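Local atomic coordinates of putative P450-like enzyme (Streptomyces himastatinicus ATCC 53653, PDB entry 5Z9J), a protein that probably acts as a heme-dependent cytochrome P450 monooxygenase, inserting or reducing molecular oxygen in bacterial secondary metabolism. Residues K25-D30 / Q34-Y39; Y41-A46 / V295-T300. All blocks are in the same frame, centred on the assembly; numbering follows the deposited sequence.

Contact 1 (K25-D30 / Q34-Y39); sequences KIVDYD and QLWNVY. With TAM (tris(hydroxyethyl)aminomethane), chain F.
The carbonyl oxygen of Asp30 takes two N-H groups where the chain doubles back: Leu35 N at 3.2 Å and, in a weak, bent bond, Gln34 N. This is a G1 beta bulge, and Asp30 N closes it with a straight 2.6 Å bond to Leu35 O (172°). Asp28 OD1 receives Asn37 ND2 at 2.7 Å through its syn lone pair, in the amide plane of Asn37 but with carboxylate and amide nearly perpendicular (88°). OD2 of Asp28 takes the hydroxyl of Tyr39 at 3.3 Å. Trp311 holds Asn37 OD1, fixing the amide's flip. On the face opposite Asp28 and Asn37, Tyr29 has CG anti to the backbone N (chi1 -179°), which sets its ring edge against the indole face of Trp36, Tyr29 CD1 lying 3.4 Å from Trp36 CE2; CB of Tyr29 makes a CH-pi contact over the six-membered ring. With an alanine in place of Trp36, Tyr29 would probably lose the surface that steadies its ring, and Gln306 its indole N-H partner. Asp30, Asn37 and Tyr39 line the tris site, with C6 of the ligand 3.3 Å from Tyr39 OH. The pair is the beta hairpin forming the edge of the main P450 sheet, strand 27-30 outermost.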
ATOM      1  N   LYS A  25      15.756 -10.732 -18.390  1.00 52.60           N
ATOM      2  CA  LYS A  25      15.082  -9.967 -19.437  1.00 49.64           C
ATOM      3  C   LYS A  25      14.227  -8.894 -18.754  1.00 45.80           C
ATOM      4  O   LYS A  25      13.675  -9.103 -17.673  1.00 42.26           O
ATOM      5  CB  LYS A  25      14.166 -10.833 -20.332  1.00 49.03           C
ATOM      6  CG  LYS A  25      14.283 -12.381 -20.261  1.00 64.17           C
ATOM      7  CD  LYS A  25      15.679 -12.991 -20.440  1.00 66.27           C
ATOM      8  CE  LYS A  25      15.651 -14.477 -20.048  1.00 65.99           C
ATOM      9  NZ  LYS A  25      16.997 -15.090 -19.883  1.00 67.94           N
ATOM     10  N   ILE A  26      14.127  -7.745 -19.397  1.00 45.62           N
ATOM     11  CA  ILE A  26      13.357  -6.649 -18.859  1.00 41.76           C
ATOM     12  C   ILE A  26      11.900  -7.084 -18.814  1.00 39.01           C
ATOM     13  O   ILE A  26      11.199  -6.772 -17.857  1.00 34.15           O
ATOM     14  CB  ILE A  26      13.516  -5.372 -19.724  1.00 39.54           C
ATOM     15  CG1 ILE A  26      14.991  -4.939 -19.797  1.00 40.79           C
ATOM     16  CG2 ILE A  26      12.635  -4.249 -19.203  1.00 37.86           C
ATOM     17  CD1 ILE A  26      15.333  -4.083 -21.047  1.00 46.36           C
ATOM     18  N   VAL A  27      11.479  -7.817 -19.854  1.00 38.03           N
ATOM     19  CA  VAL A  27      10.120  -8.360 -19.974  1.00 38.17           C
ATOM     20  C   VAL A  27      10.113  -9.869 -20.173  1.00 38.74           C
ATOM     21  O   VAL A  27      10.874 -10.386 -20.984  1.00 38.73           O
ATOM     22  CB  VAL A  27       9.349  -7.734 -21.170  1.00 46.21           C
ATOM     23  CG1 VAL A  27       7.957  -8.336 -21.292  1.00 44.73           C
ATOM     24  CG2 VAL A  27       9.270  -6.227 -21.062  1.00 42.27           C
ATOM     25  N   ASP A  28       9.275 -10.585 -19.427  1.00 35.66           N
ATOM     26  CA  ASP A  28       9.102 -12.026 -19.679  1.00 39.54           C
ATOM     27  C   ASP A  28       7.630 -12.428 -19.532  1.00 40.01           C
ATOM     28  O   ASP A  28       6.766 -11.614 -19.157  1.00 34.12           O
ATOM     29  CB  ASP A  28      10.004 -12.918 -18.779  1.00 42.97           C
ATOM     30  CG  ASP A  28       9.602 -12.939 -17.292  1.00 41.82           C
ATOM     31  OD1 ASP A  28       8.390 -12.918 -16.939  1.00 41.59           O
ATOM     32  OD2 ASP A  28      10.518 -13.008 -16.441  1.00 41.03           O
ATOM     33  N   TYR A  29       7.356 -13.672 -19.907  1.00 42.39           N
ATOM     34  CA  TYR A  29       6.016 -14.240 -19.824  1.00 42.76           C
ATOM     35  C   TYR A  29       6.038 -15.436 -18.865  1.00 42.99           C
ATOM     36  O   TYR A  29       6.943 -16.266 -18.906  1.00 44.81           O
ATOM     37  CB  TYR A  29       5.529 -14.660 -21.223  1.00 44.13           C
ATOM     38  CG  TYR A  29       4.135 -15.251 -21.287  1.00 43.83           C
ATOM     39  CD1 TYR A  29       3.015 -14.461 -21.118  1.00 42.45           C
ATOM     40  CD2 TYR A  29       3.952 -16.613 -21.513  1.00 45.41           C
ATOM     41  CE1 TYR A  29       1.749 -15.000 -21.183  1.00 43.46           C
ATOM     42  CE2 TYR A  29       2.702 -17.160 -21.579  1.00 45.54           C
ATOM     43  CZ  TYR A  29       1.601 -16.355 -21.412  1.00 45.24           C
ATOM     44  OH  TYR A  29       0.340 -16.911 -21.465  1.00 45.59           O
ATOM     45  N   ASP A  30       5.060 -15.501 -17.984  1.00 42.65           N
ATOM     46  CA  ASP A  30       4.921 -16.635 -17.087  1.00 43.20           C
ATOM     47  C   ASP A  30       3.871 -17.574 -17.684  1.00 45.20           C
ATOM     48  O   ASP A  30       2.667 -17.286 -17.626  1.00 42.52           O
ATOM     49  CB  ASP A  30       4.538 -16.153 -15.688  1.00 40.45           C
ATOM     50  CG  ASP A  30       4.628 -17.248 -14.641  1.00 42.00           C
ATOM     51  OD1 ASP A  30       4.339 -18.427 -14.945  1.00 43.65           O
ATOM     52  OD2 ASP A  30       5.020 -16.936 -13.506  1.00 42.43           O
ATOM     53  N   GLN A  34       0.130 -17.483 -16.890  1.00 42.26           N
ATOM     54  CA  GLN A  34      -0.415 -16.824 -18.070  1.00 41.51           C
ATOM     55  C   GLN A  34      -0.431 -15.300 -17.897  1.00 36.69           C
ATOM     56  O   GLN A  34      -1.453 -14.646 -18.105  1.00 35.14           O
ATOM     57  CB  GLN A  34      -1.816 -17.350 -18.358  1.00 44.83           C
ATOM     58  CG  GLN A  34      -2.019 -17.836 -19.773  1.00 49.37           C
ATOM     59  CD  GLN A  34      -3.151 -18.835 -19.870  1.00 54.03           C
ATOM     60  OE1 GLN A  34      -3.471 -19.520 -18.900  1.00 55.73           O
ATOM     61  NE2 GLN A  34      -3.748 -18.944 -21.050  1.00 56.71           N
ATOM     62  N   LEU A  35       0.726 -14.738 -17.558  1.00 33.92           N
ATOM     63  CA  LEU A  35       0.854 -13.302 -17.398  1.00 33.10           C
ATOM     64  C   LEU A  35       2.239 -12.843 -17.815  1.00 34.41           C
ATOM     65  O   LEU A  35       3.165 -13.657 -17.931  1.00 32.39           O
ATOM     66  CB  LEU A  35       0.569 -12.867 -15.947  1.00 31.52           C
ATOM     67  CG  LEU A  35       1.283 -13.512 -14.750  1.00 31.55           C
ATOM     68  CD1 LEU A  35       2.680 -12.946 -14.581  1.00 30.66           C
ATOM     69  CD2 LEU A  35       0.447 -13.361 -13.424  1.00 35.15           C
ATOM     70  N   TRP A  36       2.365 -11.527 -17.997  1.00 33.53           N
ATOM     71  CA  TRP A  36       3.603 -10.895 -18.411  1.00 34.07           C
ATOM     72  C   TRP A  36       4.166 -10.124 -17.227  1.00 33.28           C
ATOM     73  O   TRP A  36       3.396  -9.673 -16.354  1.00 29.28           O
ATOM     74  CB  TRP A  36       3.369  -9.968 -19.619  1.00 34.38           C
ATOM     75  CG  TRP A  36       2.866 -10.653 -20.879  1.00 35.47           C
ATOM     76  CD1 TRP A  36       1.578 -11.048 -21.158  1.00 33.50           C
ATOM     77  CD2 TRP A  36       3.645 -11.007 -22.033  1.00 35.77           C
ATOM     78  NE1 TRP A  36       1.522 -11.644 -22.390  1.00 39.93           N
ATOM     79  CE2 TRP A  36       2.774 -11.616 -22.959  1.00 36.30           C
ATOM     80  CE3 TRP A  36       4.999 -10.865 -22.368  1.00 36.89           C
ATOM     81  CZ2 TRP A  36       3.207 -12.091 -24.199  1.00 47.75           C
ATOM     82  CZ3 TRP A  36       5.432 -11.339 -23.604  1.00 38.28           C
ATOM     83  CH2 TRP A  36       4.543 -11.937 -24.503  1.00 39.25           C
ATOM     84  N   ASN A  37       5.505 -10.061 -17.166  1.00 33.24           N
ATOM     85  CA  ASN A  37       6.291  -9.353 -16.152  1.00 31.60           C
ATOM     86  C   ASN A  37       7.169  -8.251 -16.751  1.00 30.92           C
ATOM     87  O   ASN A  37       7.855  -8.503 -17.732  1.00 32.84           O
ATOM     88  CB  ASN A  37       7.200 -10.339 -15.379  1.00 33.37           C
ATOM     89  CG  ASN A  37       6.424 -11.391 -14.584  1.00 31.71           C
ATOM     90  OD1 ASN A  37       5.711 -11.049 -13.661  1.00 32.75           O
ATOM     91  ND2 ASN A  37       6.577 -12.661 -14.931  1.00 30.73           N
ATOM     92  N   VAL A  38       7.164  -7.052 -16.164  1.00 32.87           N
ATOM     93  CA  VAL A  38       8.098  -5.958 -16.538  1.00 30.17           C
ATOM     94  C   VAL A  38       8.972  -5.577 -15.335  1.00 29.58           C
ATOM     95  O   VAL A  38       8.427  -5.277 -14.256  1.00 28.18           O
ATOM     96  CB  VAL A  38       7.341  -4.673 -16.997  1.00 36.99           C
ATOM     97  CG1 VAL A  38       8.309  -3.568 -17.454  1.00 37.88           C
ATOM     98  CG2 VAL A  38       6.403  -4.985 -18.096  1.00 38.74           C
ATOM     99  N   TYR A  39      10.292  -5.547 -15.490  1.00 30.73           N
ATOM    100  CA  TYR A  39      11.191  -5.250 -14.357  1.00 30.40           C
ATOM    101  C   TYR A  39      12.041  -3.940 -14.527  1.00 37.02           C
ATOM    102  O   TYR A  39      12.690  -3.477 -13.567  1.00 30.87           O
ATOM    103  CB  TYR A  39      12.152  -6.409 -14.120  1.00 33.10           C
ATOM    104  CG  TYR A  39      11.502  -7.762 -13.989  1.00 32.62           C
ATOM    105  CD1 TYR A  39      10.652  -8.068 -12.928  1.00 31.53           C
ATOM    106  CD2 TYR A  39      11.777  -8.752 -14.898  1.00 32.44           C
ATOM    107  CE1 TYR A  39      10.072  -9.316 -12.823  1.00 31.45           C
ATOM    108  CE2 TYR A  39      11.205 -10.003 -14.791  1.00 34.77           C
ATOM    109  CZ  TYR A  39      10.346 -10.273 -13.749  1.00 33.62           C
ATOM    110  OH  TYR A  39       9.771 -11.519 -13.639  1.00 36.17           O
TER
HETATM  111  C   TAM F 402       7.561 -13.723 -10.739  1.00 34.58           C
HETATM  112  C1  TAM F 402       8.666 -14.179 -11.775  1.00 48.37           C
HETATM  113  C2  TAM F 402       7.810 -14.299  -9.335  1.00 36.79           C
HETATM  114  C3  TAM F 402       7.512 -12.169 -10.681  1.00 56.31           C
HETATM  115  C4  TAM F 402       9.971 -14.595 -11.088  1.00 49.57           C
HETATM  116  C5  TAM F 402       6.695 -13.820  -8.417  1.00 37.06           C
HETATM  117  C6  TAM F 402       8.885 -11.489 -10.470  1.00 47.28           C
HETATM  118  N   TAM F 402       6.245 -14.169 -11.186  1.00 35.01           N
HETATM  119  O4  TAM F 402       9.984 -15.991 -10.855  1.00 51.33           O
HETATM  120  O5  TAM F 402       5.491 -13.772  -9.203  1.00 38.90           O
HETATM  121  O6  TAM F 402       9.336 -11.759  -9.160  1.00 47.58           O

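Contact 2 (Y41-A46 / V295-T300); sequences YPESAA and VEVAGT
The start of helix 41-48, the B helix of the P450 fold, meets the tight turn of the small two-stranded hairpin 295-302 through one side chain, Glu43. Its aliphatic part does the touching: CG of Glu43 lies 3.8 Å from the methyl CB of Ala298, and CB of Glu43 lies 4.2 Å from CG1 of Val297. The junction is slight and apolar, burying 98 Å² in all, with the CA atoms of Glu43 and Ala298 6.7 Å apart. The CB atoms of Glu43 and Ala298 point toward each other's segment. With CG beside the backbone N (chi1 -63°) the glutamate reaches the Ala298 methyl, and the bend at its second torsion (chi2 83°) then swings the carboxylate aside; OE2 forms a salt bridge with Arg320, which gives the charge a mate outside the two segments. On the hairpin side, the turn is of type I', with Ala298 and Gly299 at its two central positions, both with positive phi. Val297 N reaches Thr300 O at 2.7 Å, whereas the return bond from Thr300 N is weak. The hydroxyl of Thr300 adds another weak bond, 3.4 Å from OG1 to Ala298 O. Ala298, at the first central position of the turn, directs its methyl toward helix 41-48. The two-residue I' turn is characteristic of tight beta hairpins, and this one belongs to the short beta hairpin that accompanies the main sheet in cytochromes P450, placed here against the first turn of helix 41-48.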
ATOM      1  N   TYR A  41      13.060   0.066 -15.084  1.00 35.38           N
ATOM      2  CA  TYR A  41      12.476   1.326 -14.573  1.00 34.97           C
ATOM      3  C   TYR A  41      11.877   2.183 -15.706  1.00 35.08           C
ATOM      4  O   TYR A  41      10.700   2.561 -15.616  1.00 34.36           O
ATOM      5  CB  TYR A  41      13.488   2.123 -13.729  1.00 32.71           C
ATOM      6  CG  TYR A  41      13.004   3.463 -13.188  1.00 35.54           C
ATOM      7  CD1 TYR A  41      12.492   3.610 -11.870  1.00 37.00           C
ATOM      8  CD2 TYR A  41      13.059   4.595 -13.986  1.00 36.92           C
ATOM      9  CE1 TYR A  41      12.078   4.875 -11.399  1.00 30.64           C
ATOM     10  CE2 TYR A  41      12.639   5.824 -13.529  1.00 37.70           C
ATOM     11  CZ  TYR A  41      12.148   5.954 -12.250  1.00 36.55           C
ATOM     12  OH  TYR A  41      11.752   7.206 -11.864  1.00 38.27           O
ATOM     13  N   PRO A  42      12.648   2.487 -16.771  1.00 35.16           N
ATOM     14  CA  PRO A  42      12.035   3.362 -17.780  1.00 36.14           C
ATOM     15  C   PRO A  42      10.774   2.755 -18.414  1.00 35.46           C
ATOM     16  O   PRO A  42       9.864   3.484 -18.774  1.00 35.86           O
ATOM     17  CB  PRO A  42      13.164   3.544 -18.855  1.00 38.73           C
ATOM     18  CG  PRO A  42      14.060   2.399 -18.652  1.00 38.73           C
ATOM     19  CD  PRO A  42      13.987   2.030 -17.169  1.00 36.76           C
ATOM     20  N   GLU A  43      10.739   1.440 -18.565  1.00 35.05           N
ATOM     21  CA  GLU A  43       9.587   0.756 -19.147  1.00 36.48           C
ATOM     22  C   GLU A  43       8.376   0.819 -18.193  1.00 36.15           C
ATOM     23  O   GLU A  43       7.250   1.089 -18.614  1.00 32.43           O
ATOM     24  CB  GLU A  43       9.925  -0.706 -19.487  1.00 34.81           C
ATOM     25  CG  GLU A  43      11.050  -0.867 -20.559  1.00 46.53           C
ATOM     26  CD  GLU A  43      12.441  -0.765 -19.916  1.00 44.95           C
ATOM     27  OE1 GLU A  43      12.498  -0.780 -18.657  1.00 42.51           O
ATOM     28  OE2 GLU A  43      13.454  -0.691 -20.647  1.00 45.11           O
ATOM     29  N   SER A  44       8.619   0.540 -16.919  1.00 35.49           N
ATOM     30  CA  SER A  44       7.559   0.585 -15.900  1.00 33.83           C
ATOM     31  C   SER A  44       6.918   1.963 -15.800  1.00 34.91           C
ATOM     32  O   SER A  44       5.688   2.104 -15.808  1.00 35.23           O
ATOM     33  CB  SER A  44       8.129   0.208 -14.520  1.00 33.23           C
ATOM     34  OG  SER A  44       8.521  -1.154 -14.453  1.00 34.52           O
ATOM     35  N   ALA A  45       7.771   2.973 -15.671  1.00 30.41           N
ATOM     36  CA  ALA A  45       7.366   4.370 -15.575  1.00 38.05           C
ATOM     37  C   ALA A  45       6.500   4.756 -16.771  1.00 35.06           C
ATOM     38  O   ALA A  45       5.439   5.368 -16.616  1.00 34.06           O
ATOM     39  CB  ALA A  45       8.599   5.279 -15.489  1.00 42.80           C
ATOM     40  N   ALA A  46       6.947   4.396 -17.968  1.00 35.86           N
ATOM     41  CA  ALA A  46       6.156   4.698 -19.158  1.00 37.10           C
ATOM     42  C   ALA A  46       4.797   3.982 -19.134  1.00 33.98           C
ATOM     43  O   ALA A  46       3.820   4.529 -19.586  1.00 33.57           O
ATOM     44  CB  ALA A  46       6.890   4.331 -20.382  1.00 37.05           C
ATOM     45  N   VAL A 295       0.956  -4.087 -27.791  1.00 49.65           N
ATOM     46  CA  VAL A 295       2.006  -3.126 -27.457  1.00 49.49           C
ATOM     47  C   VAL A 295       3.397  -3.710 -27.526  1.00 49.18           C
ATOM     48  O   VAL A 295       3.581  -4.921 -27.396  1.00 49.51           O
ATOM     49  CB  VAL A 295       1.829  -2.567 -26.035  1.00 49.04           C
ATOM     50  CG1 VAL A 295       0.459  -2.017 -25.882  1.00 50.05           C
ATOM     51  CG2 VAL A 295       2.062  -3.656 -24.974  1.00 46.62           C
ATOM     52  N   GLU A 296       4.375  -2.824 -27.689  1.00 48.95           N
ATOM     53  CA  GLU A 296       5.770  -3.202 -27.621  1.00 50.15           C
ATOM     54  C   GLU A 296       6.377  -2.645 -26.314  1.00 48.72           C
ATOM     55  O   GLU A 296       6.328  -1.444 -26.053  1.00 47.40           O
ATOM     56  CB  GLU A 296       6.514  -2.684 -28.855  1.00 53.82           C
ATOM     57  CG  GLU A 296       8.008  -2.678 -28.705  1.00 57.19           C
ATOM     58  CD  GLU A 296       8.724  -2.379 -30.010  1.00 62.53           C
ATOM     59  OE1 GLU A 296       8.074  -1.908 -30.978  1.00 64.04           O
ATOM     60  OE2 GLU A 296       9.932  -2.679 -30.083  1.00 65.37           O
ATOM     61  N   VAL A 297       6.975  -3.529 -25.516  1.00 49.20           N
ATOM     62  CA  VAL A 297       7.624  -3.147 -24.264  1.00 48.38           C
ATOM     63  C   VAL A 297       9.014  -3.754 -24.153  1.00 48.12           C
ATOM     64  O   VAL A 297       9.155  -4.976 -24.078  1.00 46.76           O
ATOM     65  CB  VAL A 297       6.813  -3.616 -23.023  1.00 44.55           C
ATOM     66  CG1 VAL A 297       7.555  -3.255 -21.754  1.00 43.78           C
ATOM     67  CG2 VAL A 297       5.401  -3.043 -23.027  1.00 43.76           C
ATOM     68  N   ALA A 298      10.027  -2.883 -24.105  1.00 49.65           N
ATOM     69  CA  ALA A 298      11.429  -3.299 -24.093  1.00 50.90           C
ATOM     70  C   ALA A 298      11.665  -4.264 -25.238  1.00 50.94           C
ATOM     71  O   ALA A 298      12.219  -5.344 -25.042  1.00 52.54           O
ATOM     72  CB  ALA A 298      11.806  -3.931 -22.761  1.00 49.94           C
ATOM     73  N   GLY A 299      11.188  -3.881 -26.414  1.00 50.04           N
ATOM     74  CA  GLY A 299      11.365  -4.651 -27.637  1.00 50.45           C
ATOM     75  C   GLY A 299      10.670  -6.009 -27.657  1.00 49.77           C
ATOM     76  O   GLY A 299      10.997  -6.867 -28.496  1.00 50.62           O
ATOM     77  N   THR A 300       9.594  -6.120 -26.872  1.00 46.62           N
ATOM     78  CA  THR A 300       8.822  -7.351 -26.721  1.00 45.32           C
ATOM     79  C   THR A 300       7.376  -7.008 -27.022  1.00 42.78           C
ATOM     80  O   THR A 300       6.853  -6.018 -26.504  1.00 41.78           O
ATOM     81  CB  THR A 300       8.945  -7.963 -25.275  1.00 48.92           C
ATOM     82  OG1 THR A 300      10.320  -8.220 -24.973  1.00 50.79           O
ATOM     83  CG2 THR A 300       8.193  -9.266 -25.152  1.00 47.88           C
TER

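Overall arrangement
From the N terminus, the chain first runs through strand 27-30 and turns back along strand 35-38, so contact 1 closes a local hairpin of a few residues. Helix 41-48 follows almost at once, and contact 2 joins it to a hairpin about 250 residues later, after most of the helical part has been built. The two contacts are therefore in series, neither enclosing nor crossing the other, with centres about 11 Å apart. Ile26 joins them: its CG2 packs 3.7 Å from CB of Ala298 and also meets Glu43. Val27 and Trp36 rest on the 295-302 hairpin as well. Together the contacts tie the edge of the main sheet, helix 41-48 and the small hairpin into one peripheral beta-rich layer.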